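Side-chain contacts in carbohydrate binding family 6 (Clostridium thermocellum, PDB 5A8C), which hydrolyses, as a glycoside hydrolase family 43 alpha-L-arabinofuranosidase, terminal arabinofuranosyl groups, probably those decorating plant cell-wall polysaccharides: residues 186-191 against 195-200; 304-307 against 313-316; 64-69 against 264-269. All coordinates share one frame; numbering follows the deposited sequence. Where two conformers were deposited one is given.

In the fold
In this five-bladed beta-propeller, interactions 1 and 2 are partly buried contacts toward the rim, their centres about 18 and 17 Å from the centre of the chain. They mix buried residues (I188, L190; M306, I314) with exposed ones (V198; F307, K315), and both fasten chain that has just left a strand (185-190 and 300-306) through backbone bonds, apolar side chains and a bridging water. Interaction 3 lines the central pocket, its centre about 12 Å from that of the chain; its loops, 195 residues apart, barely touch, and bound Tris and calcium make it largely polar. Interaction 1 is nested within the chain loop that interaction 3 closes, whereas interaction 2 follows both.

Interaction 1 (186-191 against 195-200); sequences RVIKLG and ISTVGS
I188, L190 and T197 form the tight half of this short antiparallel hairpin, and a water at the end away from the turn, where the chains part, serves the loose half. The methyl CD1 of I188 lies against T197 CB at 3.8 Å and also reaches the carbonyl of G199. CG1 stands anti to the backbone N (chi1 -165°), which directs the long branch toward the returning chain, where CG1 nears S200 C. Two residues on, L190 CD2 approaches T197 CG2 at 4.0 Å, so the threonine methyl is shared by two aliphatic side chains although L190 and T197 form a non-hydrogen-bonded pair whose side chains diverge. Two backbone bonds join the chains here: V198 N donates to K189 O and G191 N to S196 O, each at 2.9 Å.

Beyond V198 the chain turns a corner at G199, whose positive phi suits glycine. Direct pairing is interrupted, and a water takes its place before V187 pairs with M202. K189 and V198 lie on the same face, their CB atoms 4.1 Å apart. The lysine chain bends at chi3 and chi4, curling its ammonium back to a water 2.8 Å from NZ. That water also accepts from K189 N and donates to V198 O and S200 O, both at 2.7 Å. With two bonds accepted and two given, it stitches the strands together where they have parted. At the hairpin's turn, S196 OG is held by D193.

In the propeller, strand 185-190 runs between 173-178 on one side and 197-198 with 200-204 on the other. I188 packs onto F177 and A201, while L190 reaches Y116 of strand 112-118, which lies outside this sheet.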
ATOM      1  N   ARG A 186      -0.796   7.886 -12.164  1.00  6.30           N
ATOM      2  CA  ARG A 186      -0.449   9.291 -12.024  1.00  6.86           C
ATOM      3  C   ARG A 186       0.573   9.447 -10.912  1.00  6.52           C
ATOM      4  O   ARG A 186       0.620   8.649  -9.974  1.00  6.67           O
ATOM      5  CB  ARG A 186      -1.682  10.131 -11.712  1.00  7.66           C
ATOM      6  CG  ARG A 186      -2.748  10.115 -12.793  1.00  8.28           C
ATOM      7  CD  ARG A 186      -2.346  10.832 -14.070  1.00  8.76           C
ATOM      8  NE  ARG A 186      -3.391  10.811 -15.092  1.00  9.19           N
ATOM      9  CZ  ARG A 186      -3.613   9.819 -15.942  1.00  8.98           C
ATOM     10  NH1 ARG A 186      -2.867   8.737 -15.932  1.00  8.52           N
ATOM     11  NH2 ARG A 186      -4.583   9.920 -16.842  1.00 11.17           N
ATOM     12  N   VAL A 187       1.382  10.493 -11.005  1.00  6.99           N
ATOM     13  CA  VAL A 187       2.282  10.863  -9.933  1.00  6.91           C
ATOM     14  C   VAL A 187       2.262  12.375  -9.795  1.00  6.62           C
ATOM     15  O   VAL A 187       2.304  13.108 -10.785  1.00  7.76           O
ATOM     16  CB  VAL A 187       3.708  10.288 -10.125  1.00  7.79           C
ATOM     17  CG1 VAL A 187       4.343  10.701 -11.465  1.00  8.75           C
ATOM     18  CG2 VAL A 187       4.604  10.634  -8.971  1.00  7.91           C
ATOM     19  N   ILE A 188       2.192  12.857  -8.570  1.00  6.67           N
ATOM     20  CA  ILE A 188       2.185  14.288  -8.282  1.00  6.92           C
ATOM     21  C   ILE A 188       3.165  14.590  -7.164  1.00  6.61           C
ATOM     22  O   ILE A 188       3.338  13.796  -6.233  1.00  6.77           O
ATOM     23  CB  ILE A 188       0.773  14.783  -7.948  1.00  7.36           C
ATOM     24  CG1 ILE A 188       0.677  16.338  -7.995  1.00  8.37           C
ATOM     25  CG2 ILE A 188       0.255  14.226  -6.621  1.00  7.86           C
ATOM     26  CD1 ILE A 188      -0.748  16.842  -8.028  1.00  9.39           C
ATOM     27  N   LYS A 189       3.847  15.726  -7.249  1.00  7.10           N
ATOM     28  CA  LYS A 189       4.656  16.190  -6.140  1.00  6.75           C
ATOM     29  C   LYS A 189       3.824  16.633  -4.966  1.00  6.65           C
ATOM     30  O   LYS A 189       2.776  17.246  -5.119  1.00  7.32           O
ATOM     31  CB  LYS A 189       5.546  17.350  -6.620  1.00  7.49           C
ATOM     32  CG  LYS A 189       6.566  16.911  -7.596  1.00  8.98           C
ATOM     33  CD  LYS A 189       7.468  18.076  -8.049  1.00 11.29           C
ATOM     34  CE  LYS A 189       6.770  19.255  -8.752  1.00 15.28           C
ATOM     35  NZ  LYS A 189       6.111  18.897 -10.046  1.00 18.25           N
ATOM     36  N   LEU A 190       4.317  16.310  -3.755  1.00  6.21           N
ATOM     37  CA  LEU A 190       3.784  16.863  -2.517  1.00  6.39           C
ATOM     38  C   LEU A 190       4.722  17.893  -1.960  1.00  6.53           C
ATOM     39  O   LEU A 190       5.948  17.781  -2.090  1.00  7.54           O
ATOM     40  CB  LEU A 190       3.543  15.769  -1.469  1.00  6.90           C
ATOM     41  CG  LEU A 190       2.659  14.588  -1.885  1.00  7.40           C
ATOM     42  CD1 LEU A 190       2.460  13.671  -0.711  1.00  8.93           C
ATOM     43  CD2 LEU A 190       1.366  15.043  -2.489  1.00  8.07           C
ATOM     44  N   GLY A 191       4.165  18.902  -1.291  1.00  6.74           N
ATOM     45  CA  GLY A 191       4.989  19.838  -0.577  1.00  7.30           C
ATOM     46  C   GLY A 191       5.716  19.195   0.583  1.00  6.73           C
ATOM     47  O   GLY A 191       5.352  18.104   1.067  1.00  7.13           O
ATOM     48  N   ILE A 195       1.051  17.678   3.154  1.00  7.00           N
ATOM     49  CA  ILE A 195      -0.414  17.841   3.197  1.00  7.25           C
ATOM     50  C   ILE A 195      -0.890  18.788   2.105  1.00  7.75           C
ATOM     51  O   ILE A 195      -2.008  19.286   2.175  1.00  8.80           O
ATOM     52  CB  ILE A 195      -0.902  18.273   4.601  1.00  8.04           C
ATOM     53  CG1 ILE A 195      -0.326  19.645   4.994  1.00  9.24           C
ATOM     54  CG2 ILE A 195      -0.590  17.210   5.623  1.00  8.17           C
ATOM     55  CD1 ILE A 195      -1.037  20.235   6.180  1.00 11.55           C
ATOM     56  N   SER A 196      -0.061  18.967   1.057  1.00  7.48           N
ATOM     57  CA  SER A 196      -0.341  19.826  -0.062  1.00  7.68           C
ATOM     58  C   SER A 196       0.308  19.225  -1.274  1.00  7.66           C
ATOM     59  O   SER A 196       1.286  18.474  -1.153  1.00  7.90           O
ATOM     60  CB  SER A 196       0.235  21.210   0.233  1.00  9.88           C
ATOM     61  OG  SER A 196       1.642  21.186   0.430  1.00 10.99           O
ATOM     62  N   THR A 197      -0.218  19.571  -2.448  1.00  8.24           N
ATOM     63  CA  THR A 197       0.397  19.211  -3.698  1.00  8.29           C
ATOM     64  C   THR A 197       1.143  20.407  -4.288  1.00  9.06           C
ATOM     65  O   THR A 197       0.845  21.535  -3.949  1.00 11.62           O
ATOM     66  CB  THR A 197      -0.641  18.661  -4.684  1.00  9.68           C
ATOM     67  OG1 THR A 197      -1.635  19.636  -4.928  1.00 11.87           O
ATOM     68  CG2 THR A 197      -1.326  17.395  -4.198  1.00 10.53           C
ATOM     69  N   VAL A 198       2.092  20.104  -5.162  1.00  8.76           N
ATOM     70  CA  VAL A 198       2.834  21.115  -5.857  1.00  9.86           C
ATOM     71  C   VAL A 198       2.742  20.774  -7.350  1.00 10.23           C
ATOM     72  O   VAL A 198       3.113  19.683  -7.757  1.00 10.81           O
ATOM     73  CB  VAL A 198       4.331  21.129  -5.436  1.00 11.75           C
ATOM     74  CG1 VAL A 198       5.110  22.166  -6.264  1.00 14.66           C
ATOM     75  CG2 VAL A 198       4.456  21.435  -3.970  1.00 13.00           C
ATOM     76  N   GLY A 199       2.246  21.698  -8.137  1.00 11.38           N
ATOM     77  CA  GLY A 199       2.191  21.486  -9.582  1.00 11.90           C
ATOM     78  C   GLY A 199       1.093  20.531  -9.959  1.00 12.35           C
ATOM     79  O   GLY A 199       0.134  20.282  -9.217  1.00 14.00           O
ATOM     80  N   SER A 200       1.255  19.954 -11.118  1.00 11.77           N
ATOM     81  CA  SER A 200       0.284  19.073 -11.734  0.80 11.98           C
ATOM     82  C   SER A 200       0.741  17.596 -11.628  1.00 10.04           C
ATOM     83  O   SER A 200       1.928  17.300 -11.581  1.00 11.18           O
ATOM     84  CB  SER A 200       0.107  19.460 -13.186  0.80 14.00           C
ATOM     85  OG  SER A 200      -0.455  20.768 -13.260  0.80 18.28           O
TER
HETATM   86  O   HOH W   1       3.645  17.706  -9.473  1.00 10.14           O

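Interaction 2 (304-307 against 313-316); sequences DQMF and TIKQ
M306 lies across I314, and its thioether chain supplies the apolar side of a contact that closes the excursion after strand 300-306. At CB the chain is still 5.2 Å from I314 CG2. Contact begins at CG, which is anti to the backbone N (chi1 -169°) and comes within 3.7 Å of the same methyl. The sulfur follows closely, with SD 3.8 Å from I314 CG2. A bend at chi3 (88°) then turns the terminal methyl along the other branch of the isoleucine, bringing CE to 4.0 Å from I314 CD1. The methionine therefore passes from one branch of its partner to the other, and I314 meets it with both.

The polar link belongs to the next residue on each side. K315 N donates to F307 O at 2.9 Å, and the donor sits only 20° off the carbonyl plane. A water widens this attachment: it accepts from F307 N at 2.8 Å and donates to K315 O at 2.7 Å, so both backbone polar groups of F307 are tied to K315, one directly and one through solvent. K315 and F307 are themselves exposed. The lysine was modelled in two conformers, and its approach to the phenylalanine is correspondingly uncertain.

The contact thus ties the chain after the last strand of one propeller sheet (270-274, 277-284, 300-306) to the adjoining sheet. M306 packs on W278 and V280 of the first; I314 touches I255 of strand 250-256 in the second and gives its backbone N-H to Y239 OH of strand 237-242.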
ATOM      1  N   ASP A 304       7.140 -11.712   4.058  1.00  6.59           N
ATOM      2  CA  ASP A 304       8.210 -12.592   3.642  1.00  6.81           C
ATOM      3  C   ASP A 304       9.450 -11.803   3.298  1.00  6.92           C
ATOM      4  O   ASP A 304       9.351 -10.623   2.945  1.00  7.63           O
ATOM      5  CB  ASP A 304       7.792 -13.555   2.514  1.00  7.63           C
ATOM      6  CG  ASP A 304       7.115 -14.840   3.083  1.00  8.08           C
ATOM      7  OD1 ASP A 304       7.800 -15.555   3.863  1.00  9.31           O
ATOM      8  OD2 ASP A 304       5.932 -15.105   2.760  1.00  9.04           O
ATOM      9  N   GLN A 305      10.586 -12.431   3.376  1.00  7.49           N
ATOM     10  CA  GLN A 305      11.831 -11.789   2.985  1.00  7.80           C
ATOM     11  C   GLN A 305      11.960 -11.604   1.471  1.00  7.59           C
ATOM     12  O   GLN A 305      11.482 -12.430   0.675  1.00  9.51           O
ATOM     13  CB  GLN A 305      13.039 -12.567   3.538  1.00  9.97           C
ATOM     14  CG  GLN A 305      14.320 -11.724   3.587  1.00 12.19           C
ATOM     15  CD  GLN A 305      15.440 -12.276   4.476  1.00 13.23           C
ATOM     16  OE1 GLN A 305      15.322 -13.299   5.127  1.00 16.51           O
ATOM     17  NE2 GLN A 305      16.541 -11.556   4.508  1.00 14.85           N
ATOM     18  N   MET A 306      12.648 -10.529   1.088  1.00  7.73           N
ATOM     19  CA  MET A 306      12.893 -10.181  -0.312  1.00  8.08           C
ATOM     20  C   MET A 306      14.412 -10.050  -0.474  1.00  8.38           C
ATOM     21  O   MET A 306      15.074  -9.484   0.404  1.00  9.76           O
ATOM     22  CB  MET A 306      12.196  -8.859  -0.622  1.00  8.17           C
ATOM     23  CG  MET A 306      12.144  -8.499  -2.108  1.00  8.74           C
ATOM     24  SD  MET A 306      11.643  -6.810  -2.418  1.00  9.87           S
ATOM     25  CE  MET A 306      13.216  -5.983  -2.345  1.00 10.40           C
ATOM     26  N   PHE A 307      14.911 -10.444  -1.638  1.00  8.57           N
ATOM     27  CA  PHE A 307      16.314 -10.368  -1.948  1.00  9.37           C
ATOM     28  C   PHE A 307      16.513  -9.690  -3.292  1.00  9.34           C
ATOM     29  O   PHE A 307      15.698  -9.843  -4.205  1.00 11.20           O
ATOM     30  CB  PHE A 307      16.904 -11.802  -2.019  1.00 11.00           C
ATOM     31  CG  PHE A 307      16.691 -12.595  -0.772  1.00 11.99           C
ATOM     32  CD1 PHE A 307      17.479 -12.376   0.325  1.00 14.02           C
ATOM     33  CD2 PHE A 307      15.646 -13.473  -0.646  1.00 12.76           C
ATOM     34  CE1 PHE A 307      17.291 -13.093   1.504  1.00 15.84           C
ATOM     35  CE2 PHE A 307      15.432 -14.186   0.520  1.00 15.27           C
ATOM     36  CZ  PHE A 307      16.239 -13.981   1.571  1.00 15.31           C
ATOM     37  N   THR A 313      18.040  -6.169  -9.921  1.00  9.96           N
ATOM     38  CA  THR A 313      16.702  -6.714 -10.048  1.00  9.34           C
ATOM     39  C   THR A 313      16.358  -7.428  -8.734  1.00  9.29           C
ATOM     40  O   THR A 313      17.209  -7.736  -7.885  1.00  9.68           O
ATOM     41  CB  THR A 313      16.568  -7.633 -11.252  1.00 10.93           C
ATOM     42  OG1 THR A 313      17.495  -8.705 -11.178  1.00 11.62           O
ATOM     43  CG2 THR A 313      16.800  -6.832 -12.536  1.00 12.19           C
ATOM     44  N   ILE A 314      15.057  -7.642  -8.563  1.00  9.39           N
ATOM     45  CA  ILE A 314      14.502  -8.287  -7.369  1.00  9.73           C
ATOM     46  C   ILE A 314      14.203  -9.746  -7.680  1.00  9.94           C
ATOM     47  O   ILE A 314      13.517 -10.054  -8.659  1.00 11.60           O
ATOM     48  CB  ILE A 314      13.242  -7.541  -6.888  1.00  9.15           C
ATOM     49  CG1 ILE A 314      13.614  -6.130  -6.473  1.00 10.18           C
ATOM     50  CG2 ILE A 314      12.584  -8.316  -5.753  1.00  9.26           C
ATOM     51  CD1 ILE A 314      12.433  -5.237  -6.194  1.00 11.02           C
ATOM     52  N   LYS A 315      14.701 -10.651  -6.833  1.00 10.37           N
ATOM     53  CA  LYS A 315      14.338 -12.074  -6.983  0.50 11.90           C
ATOM     54  C   LYS A 315      12.898 -12.269  -6.607  1.00 10.64           C
ATOM     55  O   LYS A 315      12.384 -11.669  -5.688  1.00 11.69           O
ATOM     56  CB  LYS A 315      15.112 -13.007  -6.061  0.50 13.76           C
ATOM     57  CG  LYS A 315      16.570 -13.083  -6.377  0.50 15.62           C
ATOM     58  CD  LYS A 315      17.277 -14.115  -5.501  0.50 17.73           C
ATOM     59  CE  LYS A 315      18.583 -13.582  -4.885  0.50 22.57           C
ATOM     60  NZ  LYS A 315      19.140 -14.310  -3.690  0.50 24.51           N
ATOM     61  N   GLN A 316      12.242 -13.135  -7.336  1.00 10.54           N
ATOM     62  CA  GLN A 316      10.864 -13.420  -6.998  1.00 10.69           C
ATOM     63  C   GLN A 316      10.771 -13.970  -5.551  1.00  9.40           C
ATOM     64  O   GLN A 316      11.502 -14.876  -5.166  1.00  9.21           O
ATOM     65  CB  GLN A 316      10.266 -14.405  -7.980  1.00 11.89           C
ATOM     66  CG  GLN A 316       8.783 -14.638  -7.734  1.00 12.86           C
ATOM     67  CD  GLN A 316       8.180 -15.344  -8.867  1.00 17.20           C
ATOM     68  OE1 GLN A 316       8.403 -15.032 -10.065  1.00 23.60           O
ATOM     69  NE2 GLN A 316       7.409 -16.324  -8.526  1.00 21.56           N
TER
HETATM   70  O   HOH W   2      13.058 -12.039  -3.085  1.00 11.07           O

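Interaction 3 (64-69 against 264-269); sequences STYNIP and SNNNHH. With CA (calcium ion), chain B; TRS (2-amino-2-hydroxymethyl-propane-1,3-diol), chain C.
N266 OD1, on the residue whose amide confronts Y66 across the pocket, is gripped by R285 NH2 and R299 NH1. This is the central pocket of the family 43 five-bladed beta-propeller, where loops from distant parts of the chain converge on the axis. With its oxygen committed to two arginines, the amide is fixed in rotation and presents ND2 to the edge of the Y66 ring; ring and amide planes differ by only 14°. N266 ND2 lies 3.2 Å from Y66 OH. The group reaches this place because CG sits between the backbone N and carbonyl carbon (chi1 54°), and N266 N is itself held by N265 OD1 at 2.7 Å.

A Tris molecule, probably from the crystallisation liquor, lies between the loops and touches both. Its amine donates to Y66 OH at 2.9 Å, while its C3 lies over one face of the ring, 3.5 Å above the plane and shifted toward the rim. D39, D162, E211 and R299 complete its polar shell; two aspartates and a glutamate in the pocket are consistent with the acidic set of family 43 active sites, so Tris probably occupies sugar-binding space.

H268 joins the ligand to the metal. Its ND1 donates to Tris O2 at 2.9 Å, in the ring plane but along a bent path (133° at the hydrogen). On the same imidazole NE2 binds calcium at 2.5 Å, which would polarise the ring and probably strengthen that donor. Five waters and one further atom surround the ion, and one of those waters donates to H269 O at 2.8 Å.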
ATOM      1  N   SER A  64     -21.362  -7.023  -0.893  1.00  9.24           N
ATOM      2  CA  SER A  64     -20.936  -7.276  -2.270  1.00 10.13           C
ATOM      3  C   SER A  64     -19.862  -6.287  -2.726  1.00  9.49           C
ATOM      4  O   SER A  64     -19.619  -6.134  -3.912  1.00 12.17           O
ATOM      5  CB  SER A  64     -22.125  -7.259  -3.197  1.00 11.53           C
ATOM      6  OG  SER A  64     -22.727  -5.981  -3.161  1.00 12.71           O
ATOM      7  N   THR A  65     -19.221  -5.612  -1.782  1.00  8.53           N
ATOM      8  CA  THR A  65     -18.066  -4.781  -2.052  1.00  9.37           C
ATOM      9  C   THR A  65     -17.310  -4.634  -0.719  1.00  7.84           C
ATOM     10  O   THR A  65     -17.673  -5.216   0.305  1.00  8.07           O
ATOM     11  CB  THR A  65     -18.462  -3.435  -2.696  1.00 11.02           C
ATOM     12  OG1 THR A  65     -17.251  -2.786  -3.110  1.00 15.44           O
ATOM     13  CG2 THR A  65     -19.179  -2.589  -1.737  1.00 12.01           C
ATOM     14  N   TYR A  66     -16.223  -3.885  -0.785  1.00  7.59           N
ATOM     15  CA  TYR A  66     -15.403  -3.629   0.370  1.00  7.35           C
ATOM     16  C   TYR A  66     -16.205  -3.029   1.515  1.00  7.58           C
ATOM     17  O   TYR A  66     -17.183  -2.304   1.290  1.00  8.53           O
ATOM     18  CB  TYR A  66     -14.253  -2.680   0.007  1.00  7.62           C
ATOM     19  CG  TYR A  66     -13.384  -3.189  -1.113  1.00  7.36           C
ATOM     20  CD1 TYR A  66     -12.486  -4.217  -0.901  1.00  7.67           C
ATOM     21  CD2 TYR A  66     -13.474  -2.664  -2.382  1.00  8.69           C
ATOM     22  CE1 TYR A  66     -11.713  -4.741  -1.920  1.00  7.93           C
ATOM     23  CE2 TYR A  66     -12.695  -3.157  -3.418  1.00  9.28           C
ATOM     24  CZ  TYR A  66     -11.803  -4.175  -3.164  1.00  8.10           C
ATOM     25  OH  TYR A  66     -10.984  -4.674  -4.129  1.00  9.79           O
ATOM     26  N   ASN A  67     -15.734  -3.263   2.738  1.00  6.82           N
ATOM     27  CA  ASN A  67     -16.206  -2.535   3.911  1.00  7.05           C
ATOM     28  C   ASN A  67     -14.993  -2.228   4.780  1.00  6.50           C
ATOM     29  O   ASN A  67     -14.682  -2.984   5.700  1.00  7.30           O
ATOM     30  CB  ASN A  67     -17.268  -3.324   4.666  1.00  7.62           C
ATOM     31  CG  ASN A  67     -17.820  -2.559   5.809  1.00  8.64           C
ATOM     32  OD1 ASN A  67     -17.549  -1.350   5.999  1.00  9.02           O
ATOM     33  ND2 ASN A  67     -18.584  -3.263   6.643  1.00  9.45           N
ATOM     34  N   ILE A  68     -14.272  -1.176   4.380  1.00  6.63           N
ATOM     35  CA  ILE A  68     -12.982  -0.784   4.965  1.00  6.67           C
ATOM     36  C   ILE A  68     -13.155   0.660   5.503  1.00  6.64           C
ATOM     37  O   ILE A  68     -12.847   1.636   4.789  1.00  6.81           O
ATOM     38  CB  ILE A  68     -11.846  -0.846   3.943  1.00  6.78           C
ATOM     39  CG1 ILE A  68     -11.712  -2.255   3.329  1.00  6.95           C
ATOM     40  CG2 ILE A  68     -10.540  -0.442   4.598  1.00  6.99           C
ATOM     41  CD1 ILE A  68     -10.919  -2.247   2.027  1.00  7.07           C
ATOM     42  N   PRO A  69     -13.647   0.819   6.735  1.00  6.81           N
ATOM     43  CA  PRO A  69     -13.942   2.137   7.274  1.00  7.41           C
ATOM     44  C   PRO A  69     -12.763   2.776   7.971  1.00  6.96           C
ATOM     45  O   PRO A  69     -12.814   3.938   8.360  1.00  7.82           O
ATOM     46  CB  PRO A  69     -15.100   1.865   8.228  1.00  8.58           C
ATOM     47  CG  PRO A  69     -14.833   0.481   8.738  1.00  8.98           C
ATOM     48  CD  PRO A  69     -14.293  -0.239   7.535  1.00  7.70           C
ATOM     49  N   SER A 264      -7.482 -16.751  -6.034  1.00  7.39           N
ATOM     50  CA  SER A 264      -7.338 -16.046  -7.324  1.00  7.58           C
ATOM     51  C   SER A 264      -7.876 -14.635  -7.278  1.00  7.29           C
ATOM     52  O   SER A 264      -8.354 -14.092  -8.263  1.00  8.93           O
ATOM     53  CB  SER A 264      -7.972 -16.829  -8.473  1.00  8.70           C
ATOM     54  OG  SER A 264      -7.365 -18.116  -8.542  1.00 10.91           O
ATOM     55  N   ASN A 265      -7.731 -13.984  -6.115  1.00  6.97           N
ATOM     56  CA  ASN A 265      -8.273 -12.651  -5.911  1.00  6.78           C
ATOM     57  C   ASN A 265      -7.158 -11.606  -5.801  1.00  5.90           C
ATOM     58  O   ASN A 265      -6.030 -11.842  -6.222  1.00  6.58           O
ATOM     59  CB  ASN A 265      -9.260 -12.666  -4.751  1.00  7.97           C
ATOM     60  CG  ASN A 265     -10.407 -11.649  -4.960  1.00  9.71           C
ATOM     61  OD1 ASN A 265     -10.203 -10.397  -5.031  1.00 11.48           O
ATOM     62  ND2 ASN A 265     -11.603 -12.150  -5.012  1.00 10.73           N
ATOM     63  N   ASN A 266      -7.477 -10.430  -5.284  1.00  5.65           N
ATOM     64  CA  ASN A 266      -6.530  -9.349  -5.327  1.00  5.59           C
ATOM     65  C   ASN A 266      -5.298  -9.586  -4.475  1.00  4.95           C
ATOM     66  O   ASN A 266      -5.256 -10.398  -3.532  1.00  5.41           O
ATOM     67  CB  ASN A 266      -7.190  -7.998  -5.067  1.00  6.05           C
ATOM     68  CG  ASN A 266      -7.992  -7.941  -3.790  1.00  5.65           C
ATOM     69  OD1 ASN A 266      -7.655  -8.608  -2.785  1.00  5.91           O
ATOM     70  ND2 ASN A 266      -9.091  -7.208  -3.824  1.00  6.53           N
ATOM     71  N   ASN A 267      -4.256  -8.835  -4.827  1.00  5.35           N
ATOM     72  CA  ASN A 267      -2.883  -9.022  -4.366  1.00  5.28           C
ATOM     73  C   ASN A 267      -2.312  -7.620  -4.143  1.00  4.64           C
ATOM     74  O   ASN A 267      -2.424  -6.805  -5.069  1.00  5.18           O
ATOM     75  CB  ASN A 267      -2.135  -9.803  -5.465  1.00  5.63           C
ATOM     76  CG  ASN A 267      -0.836 -10.469  -5.072  1.00  6.07           C
ATOM     77  OD1 ASN A 267      -0.306 -10.310  -3.969  1.00  6.72           O
ATOM     78  ND2 ASN A 267      -0.306 -11.260  -6.017  1.00  6.29           N
ATOM     79  N   HIS A 268      -1.820  -7.287  -2.946  1.00  5.06           N
ATOM     80  CA  HIS A 268      -1.423  -5.909  -2.652  1.00  4.93           C
ATOM     81  C   HIS A 268      -0.276  -5.935  -1.665  1.00  4.70           C
ATOM     82  O   HIS A 268      -0.294  -6.682  -0.705  1.00  5.85           O
ATOM     83  CB  HIS A 268      -2.601  -5.163  -2.045  1.00  4.90           C
ATOM     84  CG  HIS A 268      -2.480  -3.646  -2.073  1.00  4.79           C
ATOM     85  ND1 HIS A 268      -3.387  -2.877  -2.761  1.00  5.19           N
ATOM     86  CD2 HIS A 268      -1.610  -2.772  -1.495  1.00  4.69           C
ATOM     87  CE1 HIS A 268      -3.033  -1.597  -2.587  1.00  5.11           C
ATOM     88  NE2 HIS A 268      -1.958  -1.501  -1.861  1.00  5.13           N
ATOM     89  N   HIS A 269       0.733  -5.133  -1.908  1.00  4.75           N
ATOM     90  CA  HIS A 269       1.998  -5.237  -1.185  1.00  4.87           C
ATOM     91  C   HIS A 269       2.607  -3.903  -0.778  1.00  4.59           C
ATOM     92  O   HIS A 269       2.236  -2.810  -1.278  1.00  4.93           O
ATOM     93  CB  HIS A 269       3.004  -5.882  -2.229  1.00  5.29           C
ATOM     94  CG  HIS A 269       3.380  -4.910  -3.290  1.00  5.13           C
ATOM     95  ND1 HIS A 269       2.438  -4.270  -4.074  1.00  5.40           N
ATOM     96  CD2 HIS A 269       4.577  -4.288  -3.508  1.00  5.60           C
ATOM     97  CE1 HIS A 269       3.073  -3.318  -4.752  1.00  5.85           C
ATOM     98  NE2 HIS A 269       4.379  -3.339  -4.478  1.00  5.82           N
TER
HETATM   99 CA    CA B1330      -0.457   0.419  -1.320  1.00  4.78          CA
HETATM  100  C   TRS C1331      -8.157  -2.314  -3.077  1.00  5.85           C
HETATM  101  C1  TRS C1331      -8.740  -1.188  -3.921  1.00  6.77           C
HETATM  102  C2  TRS C1331      -6.672  -2.078  -2.844  1.00  6.01           C
HETATM  103  C3  TRS C1331      -8.928  -2.467  -1.736  1.00  5.90           C
HETATM  104  N   TRS C1331      -8.302  -3.610  -3.842  1.00  5.88           N
HETATM  105  O1  TRS C1331      -8.522   0.044  -3.241  1.00  8.48           O
HETATM  106  O2  TRS C1331      -5.919  -2.289  -4.042  1.00  6.30           O
HETATM  107  O3  TRS C1331      -8.577  -3.604  -1.007  1.00  6.03           O
HETATM  108  O   HOH W   3       1.040  -0.839  -2.837  1.00  5.07           O
HETATM  109  O   HOH W   4      -2.131   2.231  -1.322  1.00  5.60           O
HETATM  110  O   HOH W   5      -1.646   0.133   0.782  1.00  5.47           O
HETATM  111  O   HOH W   6      -0.538   1.539  -3.487  1.00  5.30           O
HETATM  112  O   HOH W   7       0.979   2.236  -0.797  1.00  6.55           O